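N-acylethanolamine-hydrolyzing acid amidase subunit beta (PDB 6DY3) probably degrades bioactive fatty acid amides such as N-palmitoylethanolamine to free fatty acids and ethanolamine, as one half of an alpha-beta heterodimer made by autocatalytic cleavage. Local coordinates at residues 85-96 / 113-124. Residues are numbered along the deposited sequence; the frame is centred on the assembly and turned at random.
Sequences YTKFKRPVSFFI and FSRTHLFSPSYI
F119 drives the edge of its ring at the face of F95, CE1 lying 3.7 Å from F95 CD2 with the ring planes at 66°, a T-shaped pair. Although the F119 CB points away from residues 85-96, its CG stands anti to the backbone N (chi1 -161°), and the ring is carried back toward V92, whose CG2 sits over one face. V92 suits this place because both its methyls reach F119, CG1 at 3.9 Å from CZ, while CG2 meets S120 CB as well. Farther along the helix, the I96 CD1 methyl approaches F113 CE1 at 3.5 Å, and the edge of F95 receives F113 CD1. This is the denser end, with V92, I96, F113 and F119 buried. The contact lies where the loop after helix 106-113 folds back over the break between helices 76-89 and 92-102, then enters strand 122-127 of the seven-stranded antiparallel sheet in this Ntn-hydrolase subunit; V92 also touches L68 of strand 64-70. R90, the first residue beyond helix 76-89, bridges to the outer side. Arginine suits it, being long and flat-ended: its guanidinium lies on H117, centres 4.1 Å apart, while in its own plane NH1 donates to L118 O at 2.7 Å, on a lone pair. A leucine in its place would probably leave L118 O without this donor and the H117 ring freer to turn, since neither stack nor bond could form. One water accepts a hydrogen bond from S120 N and donates to T86 O and R90 O, satisfying two carbonyls where helix 76-89 ends. The solvent side is looser: branched L118 can touch T86 CG2 with CD2, at 3.9 Å, and Y85 and K89 CG with CD1, while R115, poorly ordered, brings NH2 obliquely to F95 CZ.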
ATOM      1  N   TYR B  85      11.771  10.685 -11.232  1.00 36.53           N
ATOM      2  CA  TYR B  85      12.923   9.882 -11.627  1.00 36.09           C
ATOM      3  C   TYR B  85      13.015   8.602 -10.803  1.00 34.54           C
ATOM      4  O   TYR B  85      13.187   7.508 -11.351  1.00 36.24           O
ATOM      5  CB  TYR B  85      14.201  10.706 -11.488  1.00 36.72           C
ATOM      6  CG  TYR B  85      15.475   9.927 -11.733  1.00 37.25           C
ATOM      7  CD1 TYR B  85      15.836   9.535 -13.015  1.00 38.49           C
ATOM      8  CD2 TYR B  85      16.325   9.598 -10.684  1.00 38.73           C
ATOM      9  CE1 TYR B  85      17.004   8.829 -13.248  1.00 40.83           C
ATOM     10  CE2 TYR B  85      17.496   8.893 -10.905  1.00 41.15           C
ATOM     11  CZ  TYR B  85      17.831   8.511 -12.190  1.00 43.96           C
ATOM     12  OH  TYR B  85      18.995   7.809 -12.419  1.00 48.60           O
ATOM     13  N   THR B  86      12.905   8.718  -9.477  1.00 30.11           N
ATOM     14  CA  THR B  86      13.028   7.537  -8.632  1.00 31.79           C
ATOM     15  C   THR B  86      11.820   6.618  -8.777  1.00 31.44           C
ATOM     16  O   THR B  86      11.960   5.394  -8.681  1.00 32.12           O
ATOM     17  CB  THR B  86      13.199   7.949  -7.171  1.00 35.93           C
ATOM     18  OG1 THR B  86      12.009   8.605  -6.722  1.00 44.80           O
ATOM     19  CG2 THR B  86      14.371   8.901  -7.019  1.00 33.79           C
ATOM     20  N   LYS B  87      10.633   7.177  -9.019  1.00 31.81           N
ATOM     21  CA  LYS B  87       9.455   6.339  -9.218  1.00 34.01           C
ATOM     22  C   LYS B  87       9.596   5.477 -10.466  1.00 34.55           C
ATOM     23  O   LYS B  87       9.146   4.324 -10.485  1.00 34.70           O
ATOM     24  CB  LYS B  87       8.203   7.207  -9.309  1.00 35.19           C
ATOM     25  CG  LYS B  87       7.686   7.697  -7.961  1.00 36.69           C
ATOM     26  CD  LYS B  87       6.371   8.432  -8.119  1.00 39.21           C
ATOM     27  CE  LYS B  87       5.681   8.651  -6.788  1.00 42.97           C
ATOM     28  NZ  LYS B  87       6.425   9.594  -5.917  1.00 48.31           N
ATOM     29  N   PHE B  88      10.215   6.015 -11.520  1.00 35.83           N
ATOM     30  CA  PHE B  88      10.464   5.233 -12.728  1.00 33.44           C
ATOM     31  C   PHE B  88      11.647   4.292 -12.543  1.00 34.19           C
ATOM     32  O   PHE B  88      11.659   3.185 -13.090  1.00 31.17           O
ATOM     33  CB  PHE B  88      10.717   6.162 -13.918  1.00 31.93           C
ATOM     34  CG  PHE B  88       9.470   6.610 -14.622  1.00 28.35           C
ATOM     35  CD1 PHE B  88       8.942   5.859 -15.659  1.00 28.09           C
ATOM     36  CD2 PHE B  88       8.835   7.792 -14.257  1.00 29.09           C
ATOM     37  CE1 PHE B  88       7.790   6.270 -16.319  1.00 29.80           C
ATOM     38  CE2 PHE B  88       7.683   8.215 -14.907  1.00 29.31           C
ATOM     39  CZ  PHE B  88       7.159   7.455 -15.942  1.00 30.17           C
ATOM     40  N   LYS B  89      12.654   4.724 -11.789  1.00 43.84           N
ATOM     41  CA  LYS B  89      13.868   3.932 -11.643  1.00 47.69           C
ATOM     42  C   LYS B  89      13.605   2.650 -10.860  1.00 48.96           C
ATOM     43  O   LYS B  89      14.227   1.619 -11.138  1.00 53.06           O
ATOM     44  CB  LYS B  89      14.938   4.771 -10.945  1.00 51.48           C
ATOM     45  CG  LYS B  89      16.366   4.300 -11.133  1.00 57.63           C
ATOM     46  CD  LYS B  89      16.862   4.575 -12.541  1.00 58.65           C
ATOM     47  CE  LYS B  89      18.320   4.171 -12.709  1.00 61.53           C
ATOM     48  NZ  LYS B  89      18.809   4.440 -14.089  1.00 64.01           N
ATOM     49  N   ARG B  90      12.687   2.692  -9.895  1.00 49.52           N
ATOM     50  CA  ARG B  90      12.355   1.519  -9.084  1.00 43.69           C
ATOM     51  C   ARG B  90      10.873   1.572  -8.740  1.00 37.07           C
ATOM     52  O   ARG B  90      10.485   2.063  -7.672  1.00 36.43           O
ATOM     53  CB  ARG B  90      13.204   1.464  -7.817  1.00 43.00           C
ATOM     54  CG  ARG B  90      13.030   0.200  -7.004  1.00 48.01           C
ATOM     55  CD  ARG B  90      14.180   0.015  -6.026  1.00 51.57           C
ATOM     56  NE  ARG B  90      15.312  -0.668  -6.658  1.00 56.05           N
ATOM     57  CZ  ARG B  90      16.445  -0.078  -7.037  1.00 56.48           C
ATOM     58  NH1 ARG B  90      16.637   1.221  -6.855  1.00 53.02           N
ATOM     59  NH2 ARG B  90      17.402  -0.800  -7.604  1.00 61.05           N
ATOM     60  N   PRO B  91      10.010   1.074  -9.626  1.00 34.53           N
ATOM     61  CA  PRO B  91       8.565   1.108  -9.359  1.00 35.90           C
ATOM     62  C   PRO B  91       8.213   0.542  -7.987  1.00 35.88           C
ATOM     63  O   PRO B  91       8.582  -0.582  -7.640  1.00 35.90           O
ATOM     64  CB  PRO B  91       7.983   0.266 -10.497  1.00 36.61           C
ATOM     65  CG  PRO B  91       8.956   0.431 -11.602  1.00 35.41           C
ATOM     66  CD  PRO B  91      10.305   0.496 -10.946  1.00 35.18           C
ATOM     67  N   VAL B  92       7.488   1.344  -7.204  1.00 36.67           N
ATOM     68  CA  VAL B  92       7.326   1.065  -5.780  1.00 36.64           C
ATOM     69  C   VAL B  92       6.414  -0.135  -5.555  1.00 35.15           C
ATOM     70  O   VAL B  92       6.756  -1.060  -4.812  1.00 38.37           O
ATOM     71  CB  VAL B  92       6.802   2.318  -5.059  1.00 36.91           C
ATOM     72  CG1 VAL B  92       6.386   1.997  -3.633  1.00 37.55           C
ATOM     73  CG2 VAL B  92       7.870   3.407  -5.070  1.00 37.36           C
ATOM     74  N   SER B  93       5.233  -0.135  -6.177  1.00 29.91           N
ATOM     75  CA  SER B  93       4.260  -1.186  -5.881  1.00 28.82           C
ATOM     76  C   SER B  93       4.779  -2.562  -6.280  1.00 31.14           C
ATOM     77  O   SER B  93       4.452  -3.563  -5.631  1.00 31.00           O
ATOM     78  CB  SER B  93       2.934  -0.906  -6.589  1.00 28.19           C
ATOM     79  OG  SER B  93       3.045  -1.116  -7.984  1.00 28.66           O
ATOM     80  N   PHE B  94       5.585  -2.635  -7.341  1.00 31.89           N
ATOM     81  CA  PHE B  94       6.109  -3.920  -7.781  1.00 34.34           C
ATOM     82  C   PHE B  94       7.326  -4.340  -6.973  1.00 35.89           C
ATOM     83  O   PHE B  94       7.586  -5.540  -6.825  1.00 39.38           O
ATOM     84  CB  PHE B  94       6.426  -3.858  -9.272  1.00 32.86           C
ATOM     85  CG  PHE B  94       5.230  -3.526 -10.101  1.00 32.75           C
ATOM     86  CD1 PHE B  94       4.976  -2.223 -10.471  1.00 30.97           C
ATOM     87  CD2 PHE B  94       4.321  -4.516 -10.460  1.00 34.75           C
ATOM     88  CE1 PHE B  94       3.857  -1.907 -11.212  1.00 32.56           C
ATOM     89  CE2 PHE B  94       3.196  -4.203 -11.206  1.00 33.63           C
ATOM     90  CZ  PHE B  94       2.967  -2.894 -11.581  1.00 32.13           C
ATOM     91  N   PHE B  95       8.063  -3.379  -6.424  1.00 34.48           N
ATOM     92  CA  PHE B  95       9.124  -3.729  -5.490  1.00 36.47           C
ATOM     93  C   PHE B  95       8.541  -4.388  -4.249  1.00 38.03           C
ATOM     94  O   PHE B  95       9.058  -5.407  -3.778  1.00 36.98           O
ATOM     95  CB  PHE B  95       9.925  -2.480  -5.120  1.00 36.14           C
ATOM     96  CG  PHE B  95      11.120  -2.756  -4.250  1.00 33.47           C
ATOM     97  CD1 PHE B  95      12.366  -2.925  -4.817  1.00 35.47           C
ATOM     98  CD2 PHE B  95      11.001  -2.846  -2.879  1.00 33.30           C
ATOM     99  CE1 PHE B  95      13.469  -3.179  -4.035  1.00 39.82           C
ATOM    100  CE2 PHE B  95      12.099  -3.102  -2.093  1.00 36.24           C
ATOM    101  CZ  PHE B  95      13.335  -3.269  -2.670  1.00 39.23           C
ATOM    102  N   ILE B  96       7.449  -3.825  -3.717  1.00 43.01           N
ATOM    103  CA  ILE B  96       6.788  -4.405  -2.547  1.00 44.19           C
ATOM    104  C   ILE B  96       6.314  -5.821  -2.855  1.00 43.65           C
ATOM    105  O   ILE B  96       6.525  -6.751  -2.069  1.00 43.36           O
ATOM    106  CB  ILE B  96       5.616  -3.516  -2.087  1.00 40.51           C
ATOM    107  CG1 ILE B  96       6.072  -2.065  -1.849  1.00 42.57           C
ATOM    108  CG2 ILE B  96       4.961  -4.097  -0.832  1.00 37.25           C
ATOM    109  CD1 ILE B  96       7.061  -1.896  -0.714  1.00 45.32           C
ATOM    110  N   PHE B 113      13.757  -3.958   2.323  1.00 43.43           N
ATOM    111  CA  PHE B 113      13.218  -2.605   2.307  1.00 41.14           C
ATOM    112  C   PHE B 113      14.230  -1.564   2.772  1.00 41.19           C
ATOM    113  O   PHE B 113      13.997  -0.369   2.565  1.00 42.30           O
ATOM    114  CB  PHE B 113      11.965  -2.521   3.194  1.00 39.12           C
ATOM    115  CG  PHE B 113      10.778  -3.304   2.674  1.00 37.38           C
ATOM    116  CD1 PHE B 113      10.426  -3.265   1.336  1.00 35.76           C
ATOM    117  CD2 PHE B 113      10.017  -4.080   3.533  1.00 39.07           C
ATOM    118  CE1 PHE B 113       9.341  -3.978   0.866  1.00 33.97           C
ATOM    119  CE2 PHE B 113       8.931  -4.798   3.064  1.00 37.58           C
ATOM    120  CZ  PHE B 113       8.595  -4.743   1.728  1.00 35.42           C
ATOM    121  N   SER B 114      15.329  -1.978   3.404  1.00 43.47           N
ATOM    122  CA  SER B 114      16.323  -1.060   3.946  1.00 43.78           C
ATOM    123  C   SER B 114      17.550  -0.888   3.059  1.00 48.36           C
ATOM    124  O   SER B 114      18.462  -0.145   3.433  1.00 43.22           O
ATOM    125  CB  SER B 114      16.775  -1.537   5.328  1.00 43.88           C
ATOM    126  OG  SER B 114      15.665  -1.705   6.186  1.00 47.73           O
ATOM    127  N   ARG B 115      17.612  -1.557   1.911  1.00 63.46           N
ATOM    128  CA  ARG B 115      18.803  -1.476   1.077  1.00 71.66           C
ATOM    129  C   ARG B 115      19.032  -0.047   0.602  1.00 70.96           C
ATOM    130  O   ARG B 115      18.090   0.676   0.268  1.00 73.14           O
ATOM    131  CB  ARG B 115      18.679  -2.414  -0.123  1.00 74.93           C
ATOM    132  CG  ARG B 115      18.904  -3.877   0.206  1.00 78.13           C
ATOM    133  CD  ARG B 115      19.129  -4.689  -1.066  1.00 83.05           C
ATOM    134  NE  ARG B 115      17.939  -4.713  -1.923  1.00 82.84           N
ATOM    135  CZ  ARG B 115      17.109  -5.750  -2.049  1.00 83.43           C
ATOM    136  NH1 ARG B 115      17.319  -6.888  -1.388  1.00 84.81           N
ATOM    137  NH2 ARG B 115      16.056  -5.653  -2.855  1.00 81.44           N
ATOM    138  N   THR B 116      20.300   0.358   0.570  1.00 66.39           N
ATOM    139  CA  THR B 116      20.675   1.690   0.104  1.00 60.88           C
ATOM    140  C   THR B 116      20.620   1.695  -1.415  1.00 57.85           C
ATOM    141  O   THR B 116      21.545   1.235  -2.086  1.00 63.17           O
ATOM    142  CB  THR B 116      22.067   2.074   0.596  1.00 63.06           C
ATOM    143  OG1 THR B 116      22.089   2.088   2.026  1.00 64.75           O
ATOM    144  CG2 THR B 116      22.446   3.457   0.079  1.00 64.13           C
ATOM    145  N   HIS B 117      19.522   2.207  -1.959  1.00 49.72           N
ATOM    146  CA  HIS B 117      19.382   2.384  -3.395  1.00 47.51           C
ATOM    147  C   HIS B 117      18.264   3.385  -3.628  1.00 42.60           C
ATOM    148  O   HIS B 117      17.495   3.698  -2.719  1.00 40.22           O
ATOM    149  CB  HIS B 117      19.104   1.053  -4.105  1.00 47.82           C
ATOM    150  CG  HIS B 117      18.012   0.244  -3.477  1.00 46.35           C
ATOM    151  ND1 HIS B 117      16.807   0.787  -3.091  1.00 44.99           N
ATOM    152  CD2 HIS B 117      17.951  -1.070  -3.160  1.00 48.60           C
ATOM    153  CE1 HIS B 117      16.047  -0.159  -2.569  1.00 44.77           C
ATOM    154  NE2 HIS B 117      16.718  -1.295  -2.597  1.00 47.71           N
ATOM    155  N   LEU B 118      18.195   3.898  -4.854  1.00 38.54           N
ATOM    156  CA  LEU B 118      17.146   4.852  -5.194  1.00 35.56           C
ATOM    157  C   LEU B 118      15.779   4.258  -4.888  1.00 37.58           C
ATOM    158  O   LEU B 118      15.427   3.181  -5.380  1.00 33.07           O
ATOM    159  CB  LEU B 118      17.239   5.254  -6.668  1.00 35.39           C
ATOM    160  CG  LEU B 118      18.266   6.329  -7.035  1.00 39.62           C
ATOM    161  CD1 LEU B 118      18.270   6.537  -8.535  1.00 42.63           C
ATOM    162  CD2 LEU B 118      18.000   7.651  -6.321  1.00 40.79           C
ATOM    163  N   PHE B 119      15.009   4.963  -4.065  1.00 46.44           N
ATOM    164  CA  PHE B 119      13.656   4.539  -3.749  1.00 44.13           C
ATOM    165  C   PHE B 119      12.829   5.772  -3.431  1.00 43.63           C
ATOM    166  O   PHE B 119      13.314   6.704  -2.782  1.00 44.59           O
ATOM    167  CB  PHE B 119      13.629   3.557  -2.579  1.00 42.38           C
ATOM    168  CG  PHE B 119      12.374   2.753  -2.507  1.00 41.18           C
ATOM    169  CD1 PHE B 119      12.237   1.596  -3.258  1.00 42.82           C
ATOM    170  CD2 PHE B 119      11.322   3.156  -1.698  1.00 41.83           C
ATOM    171  CE1 PHE B 119      11.073   0.852  -3.199  1.00 44.58           C
ATOM    172  CE2 PHE B 119      10.149   2.419  -1.632  1.00 39.91           C
ATOM    173  CZ  PHE B 119      10.021   1.267  -2.380  1.00 42.69           C
ATOM    174  N   SER B 120      11.593   5.777  -3.905  1.00 40.91           N
ATOM    175  CA  SER B 120      10.737   6.933  -3.723  1.00 36.51           C
ATOM    176  C   SER B 120      10.541   7.188  -2.229  1.00 37.56           C
ATOM    177  O   SER B 120      10.322   6.232  -1.467  1.00 35.51           O
ATOM    178  CB  SER B 120       9.393   6.704  -4.408  1.00 36.39           C
ATOM    179  OG  SER B 120       8.617   7.889  -4.433  1.00 42.07           O
ATOM    180  N   PRO B 121      10.640   8.435  -1.765  1.00 35.91           N
ATOM    181  CA  PRO B 121      10.449   8.694  -0.332  1.00 33.39           C
ATOM    182  C   PRO B 121       9.090   8.192   0.129  1.00 30.44           C
ATOM    183  O   PRO B 121       8.069   8.400  -0.529  1.00 27.85           O
ATOM    184  CB  PRO B 121      10.567  10.218  -0.228  1.00 32.91           C
ATOM    185  CG  PRO B 121      11.384  10.611  -1.397  1.00 34.78           C
ATOM    186  CD  PRO B 121      11.002   9.661  -2.492  1.00 35.82           C
ATOM    187  N   SER B 122       9.087   7.506   1.264  1.00 32.68           N
ATOM    188  CA  SER B 122       7.884   6.841   1.737  1.00 34.60           C
ATOM    189  C   SER B 122       8.167   6.296   3.131  1.00 31.85           C
ATOM    190  O   SER B 122       9.298   6.342   3.622  1.00 27.82           O
ATOM    191  CB  SER B 122       7.461   5.723   0.781  1.00 34.51           C
ATOM    192  OG  SER B 122       8.536   4.831   0.560  1.00 35.13           O
ATOM    193  N   TYR B 123       7.118   5.785   3.762  1.00 30.16           N
ATOM    194  CA  TYR B 123       7.229   5.044   5.008  1.00 32.73           C
ATOM    195  C   TYR B 123       6.761   3.624   4.749  1.00 31.13           C
ATOM    196  O   TYR B 123       5.619   3.413   4.328  1.00 29.05           O
ATOM    197  CB  TYR B 123       6.388   5.674   6.113  1.00 35.48           C
ATOM    198  CG  TYR B 123       6.839   7.047   6.550  1.00 38.06           C
ATOM    199  CD1 TYR B 123       8.018   7.217   7.268  1.00 36.97           C
ATOM    200  CD2 TYR B 123       6.068   8.172   6.277  1.00 35.27           C
ATOM    201  CE1 TYR B 123       8.423   8.469   7.684  1.00 37.43           C
ATOM    202  CE2 TYR B 123       6.466   9.427   6.693  1.00 35.83           C
ATOM    203  CZ  TYR B 123       7.642   9.569   7.394  1.00 37.15           C
ATOM    204  OH  TYR B 123       8.037  10.819   7.808  1.00 39.75           O
ATOM    205  N   ILE B 124       7.633   2.658   5.015  1.00 30.95           N
ATOM    206  CA  ILE B 124       7.305   1.244   4.900  1.00 28.79           C
ATOM    207  C   ILE B 124       7.146   0.703   6.313  1.00 28.61           C
ATOM    208  O   ILE B 124       8.097   0.720   7.106  1.00 30.57           O
ATOM    209  CB  ILE B 124       8.380   0.472   4.118  1.00 28.74           C
ATOM    210  CG1 ILE B 124       8.522   1.058   2.711  1.00 30.25           C
ATOM    211  CG2 ILE B 124       8.024  -1.005   4.053  1.00 30.52           C
ATOM    212  CD1 ILE B 124       9.650   0.474   1.897  1.00 31.41           C
TER
HETATM  213  O   HOH W   1      11.220   4.177  -6.336  1.00 29.32           O
HETATM  214  O   HOH W   2       9.509   9.923  -5.465  1.00 89.04           O
HETATM  215  O   HOH W   3      19.469   2.140  -7.294  1.00 39.86           O